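PDB 2GJ2: wsv230 from Shrimp white spot syndrome virus, which is a nonstructural viral protein with a ferredoxin fold that binds cadmium ions, its role in the virus being unestablished. Local coordinates for residues A[28-33]-A[63-68]. Numbering follows the deposited sequence.
Sequences KTFDTV and EELRLL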
# COMPACT_ATOMS: atom_id res chain seq x y z
N LYS A 28 11.30 -6.67 1.80
CA LYS A 28 10.65 -6.81 3.10
C LYS A 28 11.58 -6.74 4.32
O LYS A 28 11.15 -6.95 5.44
CB LYS A 28 9.82 -8.10 3.14
CG LYS A 28 8.42 -7.90 2.59
CD LYS A 28 8.02 -9.02 1.64
CE LYS A 28 8.01 -10.37 2.34
NZ LYS A 28 7.58 -11.42 1.39
N THR A 29 12.86 -6.44 4.10
CA THR A 29 13.75 -6.34 5.24
C THR A 29 13.94 -4.87 5.57
O THR A 29 14.61 -4.51 6.53
CB THR A 29 15.14 -7.00 4.99
OG1 THR A 29 15.89 -6.20 4.07
CG2 THR A 29 14.97 -8.40 4.40
N PHE A 30 13.35 -3.99 4.77
CA PHE A 30 13.47 -2.58 5.06
C PHE A 30 12.29 -2.19 5.94
O PHE A 30 11.16 -2.62 5.72
CB PHE A 30 13.49 -1.75 3.77
CG PHE A 30 14.76 -1.89 2.97
CD1 PHE A 30 14.91 -2.91 2.04
CD2 PHE A 30 15.81 -0.98 3.14
CE1 PHE A 30 16.08 -3.02 1.28
CE2 PHE A 30 16.97 -1.09 2.40
CZ PHE A 30 17.11 -2.11 1.46
N ASP A 31 12.56 -1.38 6.96
CA ASP A 31 11.52 -0.97 7.89
C ASP A 31 10.63 0.14 7.32
O ASP A 31 9.68 0.58 7.98
CB ASP A 31 12.16 -0.52 9.22
CG ASP A 31 12.74 -1.68 10.03
OD1 ASP A 31 13.38 -2.58 9.44
OD2 ASP A 31 12.57 -1.69 11.27
N THR A 32 10.92 0.60 6.10
CA THR A 32 10.11 1.65 5.48
C THR A 32 9.11 1.10 4.46
O THR A 32 8.25 1.84 3.97
CB THR A 32 10.99 2.70 4.77
OG1 THR A 32 12.02 2.04 4.02
CG2 THR A 32 11.61 3.67 5.77
N VAL A 33 9.21 -0.18 4.14
CA VAL A 33 8.33 -0.81 3.17
C VAL A 33 7.05 -1.33 3.81
O VAL A 33 7.11 -2.13 4.73
CB VAL A 33 9.07 -1.96 2.45
CG1 VAL A 33 8.16 -2.64 1.43
CG2 VAL A 33 10.33 -1.40 1.74
N GLU A 63 23.06 0.64 -6.81
CA GLU A 63 24.02 -0.47 -6.88
C GLU A 63 23.90 -1.34 -5.63
O GLU A 63 23.96 -2.57 -5.69
CB GLU A 63 25.45 0.05 -7.01
CG GLU A 63 25.73 0.82 -8.30
CD GLU A 63 24.98 2.14 -8.38
OE1 GLU A 63 24.97 2.88 -7.38
OE2 GLU A 63 24.40 2.46 -9.45
N GLU A 64 23.70 -0.70 -4.48
CA GLU A 64 23.55 -1.44 -3.25
C GLU A 64 22.36 -2.40 -3.34
O GLU A 64 22.43 -3.52 -2.85
CB GLU A 64 23.35 -0.48 -2.07
CG GLU A 64 23.33 -1.16 -0.70
CD GLU A 64 23.29 -0.16 0.45
OE1 GLU A 64 23.45 1.05 0.19
OE2 GLU A 64 23.12 -0.59 1.62
N LEU A 65 21.28 -1.96 -3.99
CA LEU A 65 20.09 -2.78 -4.12
C LEU A 65 20.28 -3.87 -5.16
O LEU A 65 19.69 -4.94 -5.05
CB LEU A 65 18.88 -1.91 -4.45
CG LEU A 65 17.49 -2.54 -4.33
CD1 LEU A 65 17.34 -3.26 -3.00
CD2 LEU A 65 16.44 -1.43 -4.47
N ARG A 66 21.10 -3.60 -6.18
CA ARG A 66 21.39 -4.62 -7.19
C ARG A 66 22.20 -5.78 -6.54
O ARG A 66 22.02 -6.97 -6.87
CB ARG A 66 22.22 -4.03 -8.33
CG ARG A 66 21.44 -3.19 -9.31
CD ARG A 66 22.37 -2.25 -10.05
NE ARG A 66 21.65 -1.55 -11.10
CZ ARG A 66 21.97 -0.34 -11.58
NH1 ARG A 66 23.01 0.32 -11.10
NH2 ARG A 66 21.22 0.20 -12.52
N LEU A 67 23.10 -5.44 -5.62
CA LEU A 67 23.87 -6.48 -4.96
C LEU A 67 22.90 -7.26 -4.11
O LEU A 67 22.68 -8.45 -4.35
CB LEU A 67 24.98 -5.89 -4.09
CG LEU A 67 26.04 -5.05 -4.82
CD1 LEU A 67 26.86 -4.25 -3.82
CD2 LEU A 67 26.92 -5.95 -5.68
N LEU A 68 22.27 -6.58 -3.16
CA LEU A 68 21.34 -7.25 -2.26
C LEU A 68 20.38 -8.18 -2.99
O LEU A 68 20.06 -9.27 -2.51
CB LEU A 68 20.59 -6.21 -1.42
CG LEU A 68 21.44 -5.55 -0.33
CD1 LEU A 68 20.69 -4.41 0.35
CD2 LEU A 68 21.82 -6.61 0.71
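Arg66 NH1 and Glu63 OE2 form a 3.0 Å salt bridge along the helix whose Leu65 and Leu68 meet Phe30. Arg66 NE donates to the carbonyl oxygen of Leu74, so two of the guanidinium nitrogens have partners, while the Glu63 CG methylene merely packs at the edge of the guanidinium, in its plane. Arg66 takes no part in the contact with Phe30. The contact between 28-33 and 63-68 is purely apolar. Phe30 starts out toward the helix and its ring extends to the two leucines, with CG anti to its own carbonyl carbon (chi1 -71°). Phe30 CZ comes within 4.4 Å of Leu68 CD1, and Phe30 CE1 lies 4.5 Å from Leu65 CD1. Both methyls approach the ring obliquely, and at these distances they brush it lightly. The two leucines, one helical turn apart, reach it differently: Leu68 starts out toward the loop, whereas Leu65 leaves the helix along its flank and relies on CD1, with CG swung anti to the backbone N (chi1 -167°), to make the touch. Within the helix, Leu68 N bonds to Glu64 O (3.1 Å). Phe30 opens a type I turn ending at Val33, closed by a weak Val33 N to Phe30 O bond of 3.5 Å. Within the ferredoxin fold, the contact joins the connection between helix 23-27 and strand 33-38 to helix 62-69. Phe30 and Leu65 both rest on Leu58 of strand 56-58, Phe30 also meets the Phe56 ring with planes inclined by about 55°, and Leu65 reaches Met27 of helix 23-27.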